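PDB 2HY5: putative sulfurtransferase DsrE from Allochromatium vinosum, which probably acts as a sulfurtransferase or sulfur carrier in the oxidation of intracellular sulfur, in complex with its relatives DsrF and DsrH. Local coordinates for residues A[34-48]-A[73-87]. Sequence-based numbering, arbitrary orientation.
Sequences IFRVFFYHDGVNNST and LDMVVCVAAAQRRGI
Cys78, the probable site of the cysteine persulfide intermediate, stands where strand 75-78 ends and helix 79-85 begins, beside the C-terminal end of neighbouring parallel strand 34-39. The two strands are zipped by Val37 N to Asp74 O, Val76 N to Val37 O, Phe39 N to Val76 O and finally Cys78 N to Phe39 O (3.2 Å), which ties the active-site residue to the sheet. The edge of the Tyr40 ring meets Cys78 SG, CE1 lying 3.5 Å away; a chi1 of 178° turns the sulfur away from the backbone N of Cys78 and toward that ring. Cys78 is also the N-cap: Ala81 N gives its hydrogen to Cys78 SG at 3.6 Å, fixing the sulfur at the helix start. Phe38 brings CZ to 3.7 Å from Cys78 CB, an apolar neighbour for a buried cysteine.

Past the strand, the 3-10 turn 42-46 packs against helix 79-85 and the residues after it. Val44, compact and branched, wedges between Val77, Ala81 and Ile87, tightly enough that its CB is 3.4 Å from Val77 CG1; small Ala81 lets the turn come close. Arg85 reaches back with an extended chain: NE gives 2.6 Å to the anti lone pair of Asp42 OD1, the carboxylate standing almost perpendicular to the guanidinium, while NH1 returns to Ala81 O. One guanidinium face lies over the His41 carbonyl carbon. Arg85 NH2 bonds Gln13 of the second subunit and Glu24 of the DsrF chain; that glutamate also accepts from His41 ND1.

At the other end Arg36, bent at chi3 (-63°), runs alongside Asp74 and gives NE to OD2 at 2.7 Å; Asp74 OD1 forms a salt bridge with Arg108. Adjacent parallel strands linked through helix 60-71 form a beta-alpha-beta unit; the cysteine ending its second strand, capping the following helix, is the probable sulfur-carrying site of this DsrE/TusD family member.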
# COMPACT_ATOMS: atom_id res chain seq x y z
N ILE A 34 -0.80 -8.92 -26.46
CA ILE A 34 -0.24 -8.76 -25.13
C ILE A 34 0.92 -9.75 -25.17
O ILE A 34 0.72 -10.97 -25.10
CB ILE A 34 -1.25 -9.14 -24.02
CG1 ILE A 34 -2.36 -8.08 -23.97
CG2 ILE A 34 -0.54 -9.23 -22.67
CD1 ILE A 34 -3.39 -8.31 -22.89
N PHE A 35 2.12 -9.22 -25.33
CA PHE A 35 3.33 -10.01 -25.44
C PHE A 35 3.62 -10.82 -24.18
O PHE A 35 4.12 -11.94 -24.25
CB PHE A 35 4.51 -9.10 -25.75
CG PHE A 35 5.80 -9.83 -25.97
CD1 PHE A 35 6.06 -10.46 -27.18
CD2 PHE A 35 6.75 -9.90 -24.96
CE1 PHE A 35 7.26 -11.14 -27.39
CE2 PHE A 35 7.95 -10.58 -25.15
CZ PHE A 35 8.20 -11.20 -26.37
N ARG A 36 3.30 -10.24 -23.02
CA ARG A 36 3.55 -10.92 -21.76
C ARG A 36 2.91 -10.17 -20.60
O ARG A 36 2.83 -8.94 -20.62
CB ARG A 36 5.06 -11.04 -21.53
CG ARG A 36 5.50 -11.71 -20.22
CD ARG A 36 7.00 -12.02 -20.28
NE ARG A 36 7.26 -12.97 -21.36
CZ ARG A 36 8.32 -12.94 -22.17
NH1 ARG A 36 9.25 -12.00 -22.04
NH2 ARG A 36 8.42 -13.84 -23.14
N VAL A 37 2.42 -10.92 -19.62
CA VAL A 37 1.84 -10.36 -18.41
C VAL A 37 2.84 -10.79 -17.35
O VAL A 37 3.02 -11.98 -17.11
CB VAL A 37 0.46 -10.98 -18.09
CG1 VAL A 37 -0.13 -10.32 -16.85
CG2 VAL A 37 -0.48 -10.80 -19.27
N PHE A 38 3.51 -9.82 -16.74
CA PHE A 38 4.52 -10.11 -15.75
C PHE A 38 4.12 -9.70 -14.34
O PHE A 38 3.75 -8.56 -14.10
CB PHE A 38 5.83 -9.42 -16.15
CG PHE A 38 7.02 -9.89 -15.38
CD1 PHE A 38 7.30 -9.39 -14.12
CD2 PHE A 38 7.86 -10.87 -15.92
CE1 PHE A 38 8.40 -9.85 -13.39
CE2 PHE A 38 8.95 -11.34 -15.20
CZ PHE A 38 9.22 -10.84 -13.94
N PHE A 39 4.17 -10.66 -13.42
CA PHE A 39 3.81 -10.39 -12.03
C PHE A 39 5.07 -10.23 -11.19
O PHE A 39 5.93 -11.11 -11.15
CB PHE A 39 2.94 -11.52 -11.48
CG PHE A 39 1.65 -11.70 -12.23
CD1 PHE A 39 1.59 -12.51 -13.36
CD2 PHE A 39 0.50 -11.03 -11.83
CE1 PHE A 39 0.39 -12.66 -14.07
CE2 PHE A 39 -0.69 -11.17 -12.53
CZ PHE A 39 -0.74 -11.98 -13.66
N TYR A 40 5.17 -9.08 -10.52
CA TYR A 40 6.33 -8.76 -9.69
C TYR A 40 5.87 -8.30 -8.31
O TYR A 40 4.69 -8.01 -8.11
CB TYR A 40 7.16 -7.66 -10.37
CG TYR A 40 8.56 -7.52 -9.83
CD1 TYR A 40 9.33 -8.65 -9.54
CD2 TYR A 40 9.13 -6.27 -9.62
CE1 TYR A 40 10.63 -8.53 -9.06
CE2 TYR A 40 10.43 -6.14 -9.15
CZ TYR A 40 11.18 -7.28 -8.87
OH TYR A 40 12.47 -7.17 -8.40
N HIS A 41 6.80 -8.22 -7.36
CA HIS A 41 6.46 -7.83 -5.98
C HIS A 41 5.33 -8.76 -5.51
O HIS A 41 5.30 -9.94 -5.88
CB HIS A 41 5.98 -6.38 -5.92
CG HIS A 41 6.94 -5.38 -6.49
ND1 HIS A 41 8.22 -5.20 -6.00
CD2 HIS A 41 6.79 -4.47 -7.49
CE1 HIS A 41 8.81 -4.23 -6.66
NE2 HIS A 41 7.97 -3.77 -7.57
N ASP A 42 4.40 -8.25 -4.71
CA ASP A 42 3.27 -9.05 -4.24
C ASP A 42 2.40 -9.53 -5.40
O ASP A 42 1.51 -10.35 -5.22
CB ASP A 42 2.41 -8.24 -3.26
CG ASP A 42 2.84 -8.41 -1.82
OD1 ASP A 42 3.84 -9.12 -1.57
OD2 ASP A 42 2.17 -7.83 -0.93
N GLY A 43 2.68 -9.00 -6.59
CA GLY A 43 1.93 -9.40 -7.77
C GLY A 43 2.04 -10.89 -8.02
O GLY A 43 1.14 -11.49 -8.60
N VAL A 44 3.13 -11.51 -7.58
CA VAL A 44 3.30 -12.94 -7.79
C VAL A 44 2.19 -13.76 -7.14
O VAL A 44 1.93 -14.90 -7.54
CB VAL A 44 4.67 -13.44 -7.25
CG1 VAL A 44 5.80 -12.70 -7.97
CG2 VAL A 44 4.76 -13.22 -5.75
N ASN A 45 1.51 -13.18 -6.15
CA ASN A 45 0.45 -13.89 -5.45
C ASN A 45 -0.82 -14.09 -6.29
O ASN A 45 -1.78 -14.72 -5.84
CB ASN A 45 0.13 -13.17 -4.13
CG ASN A 45 1.26 -13.28 -3.11
OD1 ASN A 45 1.38 -12.45 -2.20
ND2 ASN A 45 2.08 -14.31 -3.25
N ASN A 46 -0.82 -13.56 -7.51
CA ASN A 46 -1.96 -13.72 -8.41
C ASN A 46 -1.86 -15.06 -9.12
O ASN A 46 -2.73 -15.41 -9.92
CB ASN A 46 -1.96 -12.64 -9.49
CG ASN A 46 -2.46 -11.31 -8.98
OD1 ASN A 46 -3.66 -11.14 -8.77
ND2 ASN A 46 -1.55 -10.37 -8.78
N SER A 47 -0.81 -15.82 -8.81
CA SER A 47 -0.60 -17.09 -9.49
C SER A 47 -0.84 -18.35 -8.67
O SER A 47 -0.57 -19.46 -9.15
CB SER A 47 0.82 -17.14 -10.05
OG SER A 47 1.78 -17.19 -9.02
N THR A 48 -1.32 -18.21 -7.44
CA THR A 48 -1.57 -19.39 -6.61
C THR A 48 -2.91 -20.03 -6.94
O THR A 48 -3.89 -19.34 -7.20
CB THR A 48 -1.55 -19.04 -5.11
OG1 THR A 48 -1.98 -20.17 -4.35
CG2 THR A 48 -2.46 -17.86 -4.81
N LEU A 73 -2.08 -16.31 -23.55
CA LEU A 73 -1.18 -15.33 -22.95
C LEU A 73 -0.02 -15.96 -22.19
O LEU A 73 -0.16 -17.02 -21.58
CB LEU A 73 -1.96 -14.42 -22.00
CG LEU A 73 -3.16 -13.66 -22.56
CD1 LEU A 73 -3.85 -12.92 -21.42
CD2 LEU A 73 -2.73 -12.70 -23.65
N ASP A 74 1.13 -15.29 -22.24
CA ASP A 74 2.32 -15.75 -21.53
C ASP A 74 2.32 -15.01 -20.18
O ASP A 74 2.67 -13.84 -20.11
CB ASP A 74 3.58 -15.41 -22.33
CG ASP A 74 4.85 -15.91 -21.68
OD1 ASP A 74 4.81 -16.97 -21.02
OD2 ASP A 74 5.91 -15.25 -21.83
N MET A 75 1.88 -15.71 -19.14
CA MET A 75 1.81 -15.15 -17.80
C MET A 75 3.04 -15.59 -17.04
O MET A 75 3.24 -16.79 -16.80
CB MET A 75 0.55 -15.67 -17.11
CG MET A 75 -0.66 -15.61 -18.01
SD MET A 75 -1.83 -14.37 -17.46
CE MET A 75 -2.76 -15.29 -16.54
N VAL A 76 3.87 -14.63 -16.67
CA VAL A 76 5.12 -14.93 -15.99
C VAL A 76 5.19 -14.37 -14.58
O VAL A 76 4.80 -13.22 -14.33
CB VAL A 76 6.31 -14.39 -16.81
CG1 VAL A 76 7.64 -14.87 -16.22
CG2 VAL A 76 6.18 -14.84 -18.26
N VAL A 77 5.68 -15.19 -13.67
CA VAL A 77 5.84 -14.82 -12.26
C VAL A 77 7.33 -14.79 -11.92
O VAL A 77 8.05 -15.76 -12.16
CB VAL A 77 5.13 -15.85 -11.35
CG1 VAL A 77 5.37 -15.51 -9.89
CG2 VAL A 77 3.64 -15.87 -11.67
N CYS A 78 7.79 -13.66 -11.38
CA CYS A 78 9.20 -13.50 -11.02
C CYS A 78 9.64 -14.53 -9.98
O CYS A 78 9.04 -14.64 -8.91
CB CYS A 78 9.44 -12.10 -10.46
SG CYS A 78 11.14 -11.84 -9.93
N VAL A 79 10.70 -15.27 -10.29
CA VAL A 79 11.20 -16.29 -9.37
C VAL A 79 11.71 -15.72 -8.04
O VAL A 79 11.44 -16.29 -6.98
CB VAL A 79 12.32 -17.13 -10.02
CG1 VAL A 79 13.53 -16.26 -10.33
CG2 VAL A 79 12.70 -18.28 -9.11
N ALA A 80 12.44 -14.61 -8.10
CA ALA A 80 12.99 -13.98 -6.90
C ALA A 80 11.87 -13.55 -5.96
O ALA A 80 11.90 -13.84 -4.76
CB ALA A 80 13.85 -12.79 -7.29
N ALA A 81 10.90 -12.84 -6.51
CA ALA A 81 9.76 -12.36 -5.73
C ALA A 81 8.91 -13.54 -5.25
O ALA A 81 8.34 -13.51 -4.16
CB ALA A 81 8.92 -11.41 -6.57
N ALA A 82 8.83 -14.60 -6.06
CA ALA A 82 8.06 -15.78 -5.69
C ALA A 82 8.70 -16.54 -4.52
O ALA A 82 8.01 -17.03 -3.63
CB ALA A 82 7.91 -16.71 -6.89
N GLN A 83 10.03 -16.64 -4.53
CA GLN A 83 10.74 -17.35 -3.47
C GLN A 83 10.58 -16.63 -2.14
O GLN A 83 10.47 -17.26 -1.09
CB GLN A 83 12.22 -17.46 -3.81
CG GLN A 83 12.50 -18.42 -4.95
CD GLN A 83 13.96 -18.43 -5.36
OE1 GLN A 83 14.39 -19.28 -6.14
NE2 GLN A 83 14.73 -17.49 -4.84
N ARG A 84 10.55 -15.31 -2.19
CA ARG A 84 10.41 -14.51 -0.99
C ARG A 84 9.01 -14.64 -0.40
O ARG A 84 8.83 -14.64 0.81
CB ARG A 84 10.69 -13.04 -1.33
CG ARG A 84 11.26 -12.21 -0.21
CD ARG A 84 11.58 -10.82 -0.74
NE ARG A 84 12.23 -10.89 -2.04
CZ ARG A 84 13.53 -10.70 -2.25
NH1 ARG A 84 14.34 -10.42 -1.24
NH2 ARG A 84 14.02 -10.81 -3.48
N ARG A 85 8.02 -14.79 -1.28
CA ARG A 85 6.63 -14.85 -0.84
C ARG A 85 5.93 -16.20 -0.75
O ARG A 85 4.83 -16.29 -0.19
CB ARG A 85 5.83 -13.90 -1.72
CG ARG A 85 6.36 -12.46 -1.64
CD ARG A 85 5.66 -11.55 -2.62
NE ARG A 85 6.04 -10.15 -2.44
CZ ARG A 85 7.21 -9.62 -2.77
NH1 ARG A 85 8.17 -10.37 -3.30
NH2 ARG A 85 7.42 -8.32 -2.59
N GLY A 86 6.54 -17.25 -1.29
CA GLY A 86 5.93 -18.56 -1.19
C GLY A 86 5.16 -19.07 -2.39
O GLY A 86 4.20 -19.82 -2.21
N ILE A 87 5.55 -18.68 -3.60
CA ILE A 87 4.89 -19.19 -4.80
C ILE A 87 5.86 -20.25 -5.29
O ILE A 87 7.02 -19.95 -5.59
CB ILE A 87 4.68 -18.10 -5.87
CG1 ILE A 87 3.66 -17.07 -5.38
CG2 ILE A 87 4.19 -18.73 -7.17
CD1 ILE A 87 2.26 -17.62 -5.14
O HOH W 1 1.13 -13.47 -24.58